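Local coordinates for protein flavoenzyme PA4991 (Pseudomonas aeruginosa PAO1, PDB 5EZ7) that binds one FAD per subunit and probably acts as an FAD-dependent oxidoreductase of the DAO family, though its physiological substrate is unknown, at residues R95-P106 with P135-Y148. Numbering follows the deposited sequence.
Sequences RLLSEAHYLWSP and PPALRDKGFKGKAY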
ATOM      1  N   ARG A  95     -10.976   7.954  -6.554  1.00 38.59           N
ATOM      2  CA  ARG A  95     -10.315   9.216  -6.747  1.00 40.32           C
ATOM      3  C   ARG A  95      -8.840   9.001  -7.048  1.00 37.76           C
ATOM      4  O   ARG A  95      -8.143   8.301  -6.309  1.00 35.50           O
ATOM      5  CB  ARG A  95     -10.427  10.065  -5.482  1.00 45.20           C
ATOM      6  CG  ARG A  95     -11.611  11.035  -5.384  1.00 51.66           C
ATOM      7  CD  ARG A  95     -11.405  12.002  -4.182  1.00 56.85           C
ATOM      8  NE  ARG A  95     -10.315  12.974  -4.409  1.00 62.21           N
ATOM      9  CZ  ARG A  95      -9.956  13.984  -3.588  1.00 70.29           C
ATOM     10  NH1 ARG A  95      -8.957  14.807  -3.943  1.00 71.06           N
ATOM     11  NH2 ARG A  95     -10.565  14.196  -2.411  1.00 70.44           N
ATOM     12  N   LEU A  96      -8.389   9.577  -8.154  1.00 37.74           N
ATOM     13  CA  LEU A  96      -6.984   9.823  -8.378  1.00 37.29           C
ATOM     14  C   LEU A  96      -6.621  11.199  -7.844  1.00 36.48           C
ATOM     15  O   LEU A  96      -7.334  12.173  -8.075  1.00 36.82           O
ATOM     16  CB  LEU A  96      -6.684   9.842  -9.862  1.00 39.51           C
ATOM     17  CG  LEU A  96      -6.845   8.570 -10.665  1.00 40.57           C
ATOM     18  CD1 LEU A  96      -6.275   8.820 -12.074  1.00 41.94           C
ATOM     19  CD2 LEU A  96      -6.160   7.419  -9.933  1.00 38.98           C
ATOM     20  N   LEU A  97      -5.512  11.285  -7.143  1.00 34.88           N
ATOM     21  CA  LEU A  97      -4.992  12.579  -6.797  1.00 36.09           C
ATOM     22  C   LEU A  97      -4.415  13.248  -8.060  1.00 37.60           C
ATOM     23  O   LEU A  97      -4.625  14.439  -8.270  1.00 38.77           O
ATOM     24  CB  LEU A  97      -3.973  12.481  -5.639  1.00 34.70           C
ATOM     25  CG  LEU A  97      -4.574  12.084  -4.273  1.00 33.49           C
ATOM     26  CD1 LEU A  97      -3.502  11.972  -3.195  1.00 32.32           C
ATOM     27  CD2 LEU A  97      -5.671  13.041  -3.810  1.00 34.42           C
ATOM     28  N   SER A  98      -3.751  12.471  -8.925  1.00 37.77           N
ATOM     29  CA  SER A  98      -3.150  13.018 -10.127  1.00 38.56           C
ATOM     30  C   SER A  98      -3.146  11.968 -11.186  1.00 40.65           C
ATOM     31  O   SER A  98      -2.922  10.784 -10.923  1.00 40.47           O
ATOM     32  CB  SER A  98      -1.718  13.454  -9.852  1.00 37.99           C
ATOM     33  OG  SER A  98      -1.139  14.130 -10.952  1.00 38.32           O
ATOM     34  N   GLU A  99      -3.391  12.414 -12.403  1.00 43.73           N
ATOM     35  CA  GLU A  99      -3.428  11.538 -13.567  1.00 46.26           C
ATOM     36  C   GLU A  99      -2.025  11.146 -14.009  1.00 45.98           C
ATOM     37  O   GLU A  99      -1.874  10.319 -14.898  1.00 47.97           O
ATOM     38  CB  GLU A  99      -4.101  12.280 -14.721  1.00 50.01           C
ATOM     39  CG  GLU A  99      -5.542  12.686 -14.439  1.00 52.02           C
ATOM     40  CD  GLU A  99      -6.543  11.872 -15.228  1.00 54.98           C
ATOM     41  OE1 GLU A  99      -6.393  10.631 -15.283  1.00 57.59           O
ATOM     42  OE2 GLU A  99      -7.469  12.482 -15.820  1.00 59.51           O
ATOM     43  N   ALA A 100      -1.015  11.797 -13.432  1.00 44.25           N
ATOM     44  CA  ALA A 100       0.362  11.622 -13.810  1.00 43.46           C
ATOM     45  C   ALA A 100       1.245  11.954 -12.615  1.00 41.65           C
ATOM     46  O   ALA A 100       0.920  12.810 -11.788  1.00 40.76           O
ATOM     47  CB  ALA A 100       0.696  12.529 -14.964  1.00 45.19           C
ATOM     48  N   HIS A 101       2.338  11.220 -12.515  1.00 40.87           N
ATOM     49  CA  HIS A 101       3.428  11.532 -11.615  1.00 39.84           C
ATOM     50  C   HIS A 101       4.554  11.984 -12.526  1.00 39.28           C
ATOM     51  O   HIS A 101       4.621  11.553 -13.661  1.00 39.65           O
ATOM     52  CB  HIS A 101       3.807  10.297 -10.817  1.00 39.25           C
ATOM     53  CG  HIS A 101       4.878  10.549  -9.819  1.00 40.47           C
ATOM     54  ND1 HIS A 101       4.627  11.126  -8.593  1.00 39.96           N
ATOM     55  CD2 HIS A 101       6.215  10.330  -9.866  1.00 42.62           C
ATOM     56  CE1 HIS A 101       5.756  11.240  -7.920  1.00 39.65           C
ATOM     57  NE2 HIS A 101       6.732  10.751  -8.662  1.00 41.12           N
ATOM     58  N   TYR A 102       5.416  12.874 -12.045  1.00 39.18           N
ATOM     59  CA  TYR A 102       6.444  13.536 -12.904  1.00 40.85           C
ATOM     60  C   TYR A 102       7.869  13.297 -12.400  1.00 40.85           C
ATOM     61  O   TYR A 102       8.067  12.967 -11.214  1.00 38.70           O
ATOM     62  CB  TYR A 102       6.191  15.044 -12.973  1.00 40.93           C
ATOM     63  CG  TYR A 102       4.915  15.418 -13.692  1.00 42.52           C
ATOM     64  CD1 TYR A 102       3.666  15.221 -13.100  1.00 41.99           C
ATOM     65  CD2 TYR A 102       4.949  15.985 -14.968  1.00 45.11           C
ATOM     66  CE1 TYR A 102       2.492  15.554 -13.759  1.00 43.66           C
ATOM     67  CE2 TYR A 102       3.780  16.337 -15.630  1.00 46.78           C
ATOM     68  CZ  TYR A 102       2.558  16.131 -15.026  1.00 46.26           C
ATOM     69  OH  TYR A 102       1.406  16.488 -15.693  1.00 49.27           O
ATOM     70  N   LEU A 103       8.839  13.404 -13.319  1.00 43.18           N
ATOM     71  CA  LEU A 103      10.263  13.523 -12.969  1.00 44.41           C
ATOM     72  C   LEU A 103      10.607  14.974 -13.141  1.00 46.71           C
ATOM     73  O   LEU A 103      10.071  15.647 -14.017  1.00 48.70           O
ATOM     74  CB  LEU A 103      11.207  12.690 -13.861  1.00 45.47           C
ATOM     75  CG  LEU A 103      10.942  11.210 -14.066  1.00 45.42           C
ATOM     76  CD1 LEU A 103      11.989  10.599 -14.991  1.00 47.13           C
ATOM     77  CD2 LEU A 103      10.871  10.453 -12.739  1.00 44.07           C
ATOM     78  N   TRP A 104      11.558  15.416 -12.345  1.00 48.24           N
ATOM     79  CA  TRP A 104      11.857  16.825 -12.165  1.00 51.61           C
ATOM     80  C   TRP A 104      13.375  16.964 -12.024  1.00 55.49           C
ATOM     81  O   TRP A 104      13.960  16.490 -11.053  1.00 53.10           O
ATOM     82  CB  TRP A 104      11.064  17.282 -10.951  1.00 49.25           C
ATOM     83  CG  TRP A 104      11.364  18.579 -10.358  1.00 48.97           C
ATOM     84  CD1 TRP A 104      11.945  19.673 -10.942  1.00 49.59           C
ATOM     85  CD2 TRP A 104      11.030  18.957  -9.021  1.00 47.18           C
ATOM     86  NE1 TRP A 104      12.017  20.692 -10.021  1.00 49.27           N
ATOM     87  CE2 TRP A 104      11.441  20.277  -8.844  1.00 47.05           C
ATOM     88  CE3 TRP A 104      10.452  18.276  -7.941  1.00 46.67           C
ATOM     89  CZ2 TRP A 104      11.288  20.936  -7.640  1.00 46.50           C
ATOM     90  CZ3 TRP A 104      10.298  18.937  -6.739  1.00 45.76           C
ATOM     91  CH2 TRP A 104      10.714  20.249  -6.599  1.00 45.51           C
ATOM     92  N   SER A 105      13.985  17.575 -13.044  1.00 63.34           N
ATOM     93  CA  SER A 105      15.441  17.571 -13.263  1.00 70.04           C
ATOM     94  C   SER A 105      15.977  19.005 -13.220  1.00 76.12           C
ATOM     95  O   SER A 105      15.183  19.956 -13.279  1.00 75.19           O
ATOM     96  CB  SER A 105      15.775  16.935 -14.632  1.00 72.91           C
ATOM     97  OG  SER A 105      15.831  15.509 -14.570  1.00 71.17           O
ATOM     98  N   PRO A 106      17.318  19.171 -13.088  1.00 83.09           N
ATOM     99  CA  PRO A 106      17.890  20.518 -13.209  1.00 86.45           C
ATOM    100  C   PRO A 106      18.642  20.706 -14.537  1.00 87.84           C
ATOM    101  O   PRO A 106      18.409  19.956 -15.492  1.00 87.37           O
ATOM    102  CB  PRO A 106      18.843  20.592 -11.998  1.00 86.21           C
ATOM    103  CG  PRO A 106      19.114  19.151 -11.604  1.00 85.09           C
ATOM    104  CD  PRO A 106      18.334  18.251 -12.538  1.00 84.31           C
ATOM    105  N   PRO A 135       2.994  20.708 -13.883  1.00 45.42           N
ATOM    106  CA  PRO A 135       2.244  20.732 -12.604  1.00 43.55           C
ATOM    107  C   PRO A 135       2.127  22.169 -12.038  1.00 44.31           C
ATOM    108  O   PRO A 135       3.079  22.977 -12.210  1.00 44.94           O
ATOM    109  CB  PRO A 135       3.068  19.844 -11.672  1.00 41.35           C
ATOM    110  CG  PRO A 135       3.957  19.030 -12.564  1.00 41.98           C
ATOM    111  CD  PRO A 135       4.130  19.759 -13.853  1.00 44.16           C
ATOM    112  N   PRO A 136       0.970  22.500 -11.411  1.00 44.10           N
ATOM    113  CA  PRO A 136       0.731  23.845 -10.862  1.00 44.18           C
ATOM    114  C   PRO A 136       1.902  24.451 -10.060  1.00 42.81           C
ATOM    115  O   PRO A 136       2.242  25.621 -10.247  1.00 43.38           O
ATOM    116  CB  PRO A 136      -0.491  23.617  -9.963  1.00 43.63           C
ATOM    117  CG  PRO A 136      -1.274  22.576 -10.695  1.00 43.70           C
ATOM    118  CD  PRO A 136      -0.228  21.635 -11.237  1.00 43.65           C
ATOM    119  N   ALA A 137       2.525  23.631  -9.213  1.00 40.92           N
ATOM    120  CA  ALA A 137       3.653  24.049  -8.381  1.00 40.22           C
ATOM    121  C   ALA A 137       4.952  24.382  -9.154  1.00 41.31           C
ATOM    122  O   ALA A 137       5.881  24.934  -8.566  1.00 41.04           O
ATOM    123  CB  ALA A 137       3.928  22.985  -7.317  1.00 38.16           C
ATOM    124  N   LEU A 138       5.027  24.015 -10.436  1.00 42.30           N
ATOM    125  CA  LEU A 138       6.168  24.328 -11.296  1.00 43.80           C
ATOM    126  C   LEU A 138       5.853  25.310 -12.451  1.00 46.19           C
ATOM    127  O   LEU A 138       6.669  25.473 -13.363  1.00 46.58           O
ATOM    128  CB  LEU A 138       6.693  23.014 -11.875  1.00 43.39           C
ATOM    129  CG  LEU A 138       7.123  21.933 -10.906  1.00 40.84           C
ATOM    130  CD1 LEU A 138       7.560  20.738 -11.701  1.00 41.12           C
ATOM    131  CD2 LEU A 138       8.272  22.405 -10.040  1.00 40.70           C
ATOM    132  N   ARG A 139       4.681  25.948 -12.412  1.00 47.70           N
ATOM    133  CA  ARG A 139       4.302  26.908 -13.452  1.00 51.39           C
ATOM    134  C   ARG A 139       5.011  28.230 -13.349  1.00 52.46           C
ATOM    135  O   ARG A 139       5.091  28.930 -14.330  1.00 56.49           O
ATOM    136  CB  ARG A 139       2.786  27.116 -13.517  1.00 52.76           C
ATOM    137  CG  ARG A 139       2.108  26.141 -14.470  1.00 54.72           C
ATOM    138  CD  ARG A 139       0.614  26.019 -14.219  1.00 56.13           C
ATOM    139  NE  ARG A 139       0.114  24.710 -14.648  1.00 57.58           N
ATOM    140  CZ  ARG A 139      -1.066  24.189 -14.320  1.00 58.16           C
ATOM    141  NH1 ARG A 139      -1.916  24.839 -13.536  1.00 59.11           N
ATOM    142  NH2 ARG A 139      -1.397  22.986 -14.775  1.00 58.95           N
ATOM    143  N   ASP A 140       5.539  28.553 -12.180  1.00 52.16           N
ATOM    144  CA  ASP A 140       6.280  29.793 -11.933  1.00 53.97           C
ATOM    145  C   ASP A 140       7.393  30.081 -12.954  1.00 57.24           C
ATOM    146  O   ASP A 140       8.000  29.156 -13.502  1.00 57.95           O
ATOM    147  CB  ASP A 140       6.894  29.758 -10.518  1.00 51.96           C
ATOM    148  CG  ASP A 140       7.261  31.147 -10.001  1.00 52.62           C
ATOM    149  OD1 ASP A 140       6.340  31.833  -9.497  1.00 52.45           O
ATOM    150  OD2 ASP A 140       8.447  31.539 -10.118  1.00 51.19           O
ATOM    151  N   LYS A 141       7.666  31.365 -13.176  1.00 60.04           N
ATOM    152  CA  LYS A 141       8.709  31.815 -14.116  1.00 63.98           C
ATOM    153  C   LYS A 141      10.124  31.511 -13.614  1.00 64.38           C
ATOM    154  O   LYS A 141      11.059  31.373 -14.411  1.00 66.02           O
ATOM    155  CB  LYS A 141       8.593  33.326 -14.364  1.00 67.35           C
ATOM    156  CG  LYS A 141       7.199  33.792 -14.757  1.00 68.92           C
ATOM    157  CD  LYS A 141       7.219  35.089 -15.552  1.00 72.88           C
ATOM    158  CE  LYS A 141       7.563  34.850 -17.023  1.00 75.84           C
ATOM    159  NZ  LYS A 141       6.497  34.135 -17.779  1.00 76.14           N
ATOM    160  N   GLY A 142      10.272  31.455 -12.285  1.00 64.75           N
ATOM    161  CA  GLY A 142      11.482  30.973 -11.611  1.00 63.59           C
ATOM    162  C   GLY A 142      11.793  29.496 -11.816  1.00 63.52           C
ATOM    163  O   GLY A 142      12.910  29.063 -11.533  1.00 62.67           O
ATOM    164  N   PHE A 143      10.826  28.707 -12.293  1.00 63.45           N
ATOM    165  CA  PHE A 143      11.114  27.329 -12.622  1.00 63.69           C
ATOM    166  C   PHE A 143      12.093  27.223 -13.761  1.00 68.02           C
ATOM    167  O   PHE A 143      11.757  27.521 -14.906  1.00 70.45           O
ATOM    168  CB  PHE A 143       9.888  26.526 -13.016  1.00 62.38           C
ATOM    169  CG  PHE A 143      10.208  25.084 -13.298  1.00 61.52           C
ATOM    170  CD1 PHE A 143      10.932  24.319 -12.356  1.00 59.71           C
ATOM    171  CD2 PHE A 143       9.823  24.482 -14.485  1.00 62.00           C
ATOM    172  CE1 PHE A 143      11.246  22.992 -12.595  1.00 58.18           C
ATOM    173  CE2 PHE A 143      10.122  23.141 -14.720  1.00 61.68           C
ATOM    174  CZ  PHE A 143      10.834  22.399 -13.775  1.00 59.68           C
ATOM    175  N   LYS A 144      13.296  26.769 -13.426  1.00 71.03           N
ATOM    176  CA  LYS A 144      14.350  26.488 -14.383  1.00 75.16           C
ATOM    177  C   LYS A 144      14.483  24.984 -14.350  1.00 75.80           C
ATOM    178  O   LYS A 144      14.011  24.332 -13.412  1.00 74.23           O
ATOM    179  CB  LYS A 144      15.648  27.176 -13.949  1.00 78.01           C
ATOM    180  CG  LYS A 144      15.474  28.676 -13.663  1.00 80.08           C
ATOM    181  CD  LYS A 144      16.707  29.351 -13.056  1.00 80.42           C
ATOM    182  CE  LYS A 144      17.786  29.673 -14.082  1.00 82.03           C
ATOM    183  NZ  LYS A 144      17.268  30.338 -15.309  1.00 83.12           N
ATOM    184  N   GLY A 145      15.100  24.415 -15.374  1.00 77.79           N
ATOM    185  CA  GLY A 145      15.141  22.963 -15.493  1.00 76.13           C
ATOM    186  C   GLY A 145      13.871  22.464 -16.154  1.00 74.99           C
ATOM    187  O   GLY A 145      13.098  23.247 -16.723  1.00 75.21           O
ATOM    188  N   LYS A 146      13.652  21.155 -16.063  1.00 72.10           N
ATOM    189  CA  LYS A 146      12.666  20.500 -16.903  1.00 69.90           C
ATOM    190  C   LYS A 146      11.957  19.367 -16.226  1.00 65.49           C
ATOM    191  O   LYS A 146      12.535  18.644 -15.409  1.00 65.40           O
ATOM    192  CB  LYS A 146      13.309  20.004 -18.196  1.00 73.64           C
ATOM    193  CG  LYS A 146      14.823  19.802 -18.173  1.00 75.01           C
ATOM    194  CD  LYS A 146      15.351  19.567 -19.580  1.00 77.58           C
ATOM    195  CE  LYS A 146      15.225  20.822 -20.438  1.00 79.23           C
ATOM    196  NZ  LYS A 146      16.078  20.739 -21.642  1.00 82.27           N
ATOM    197  N   ALA A 147      10.693  19.210 -16.589  1.00 62.19           N
ATOM    198  CA  ALA A 147       9.847  18.192 -16.002  1.00 58.35           C
ATOM    199  C   ALA A 147       9.331  17.266 -17.086  1.00 57.09           C
ATOM    200  O   ALA A 147       9.056  17.715 -18.211  1.00 57.88           O
ATOM    201  CB  ALA A 147       8.696  18.832 -15.236  1.00 57.02           C
ATOM    202  N   TYR A 148       9.210  15.983 -16.723  1.00 53.74           N
ATOM    203  CA  TYR A 148       8.798  14.913 -17.628  1.00 53.30           C
ATOM    204  C   TYR A 148       7.590  14.169 -17.042  1.00 50.74           C
ATOM    205  O   TYR A 148       7.651  13.669 -15.932  1.00 47.25           O
ATOM    206  CB  TYR A 148       9.958  13.937 -17.855  1.00 53.42           C
ATOM    207  CG  TYR A 148      11.238  14.545 -18.397  1.00 55.10           C
ATOM    208  CD1 TYR A 148      12.085  15.284 -17.577  1.00 54.39           C
ATOM    209  CD2 TYR A 148      11.623  14.355 -19.728  1.00 58.30           C
ATOM    210  CE1 TYR A 148      13.266  15.833 -18.060  1.00 55.72           C
ATOM    211  CE2 TYR A 148      12.806  14.906 -20.230  1.00 59.89           C
ATOM    212  CZ  TYR A 148      13.631  15.646 -19.387  1.00 59.24           C
ATOM    213  OH  TYR A 148      14.814  16.209 -19.865  1.00 60.90           O
TER
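P135 sets its CG over the centre of the Y102 ring, with CD beside it and the rest of its own ring tilted away. CG is 3.7 Å from the Y102 ring centroid and only 5° off the normal. This is a CH-pi contact, for which proline suits well: its compact, rigid ring offers the C-H groups of CG and CD to an aromatic face. Next along, L138 sets CD2 over one face of the W104 indole, 4.0 Å from W104 CE2, while F143 brings CE1 to 3.5 Å from W104 NE1. The indole and phenyl planes meet at 57°, an oblique aromatic pair. With its CG anti to the backbone N (chi1 168°), W104 swings its indole over the loop; the F143 ring is backed by L138 CB.

Behind these side chains, strands 102-105 and 146-148 pair antiparallel. L103 and Y148 form a hydrogen-bonded pair, with L103 N to Y148 O and Y148 N to L103 O both 2.9 Å, and their side chains lie on the face away from W104 and A147. S105 N adds a bond of 3.0 Å to K146 O. A147 is the non-hydrogen-bonded partner of W104, its methyl near L103 O. G145, at positive phi, brings the loop close to S105 O, where a side chain would clash.

D140 OD2 accepts from G142 N at 2.8 Å, an Asx turn within the type I turn that leads to F143. The mixed sheet continues from 102-105 to 244-246, and the side chain of H101, just before, lies about 7 Å from the FAD. Backbone hydrogen bonds join the two strands, whereas apolar and aromatic contacts hold the loop 135-143 against them.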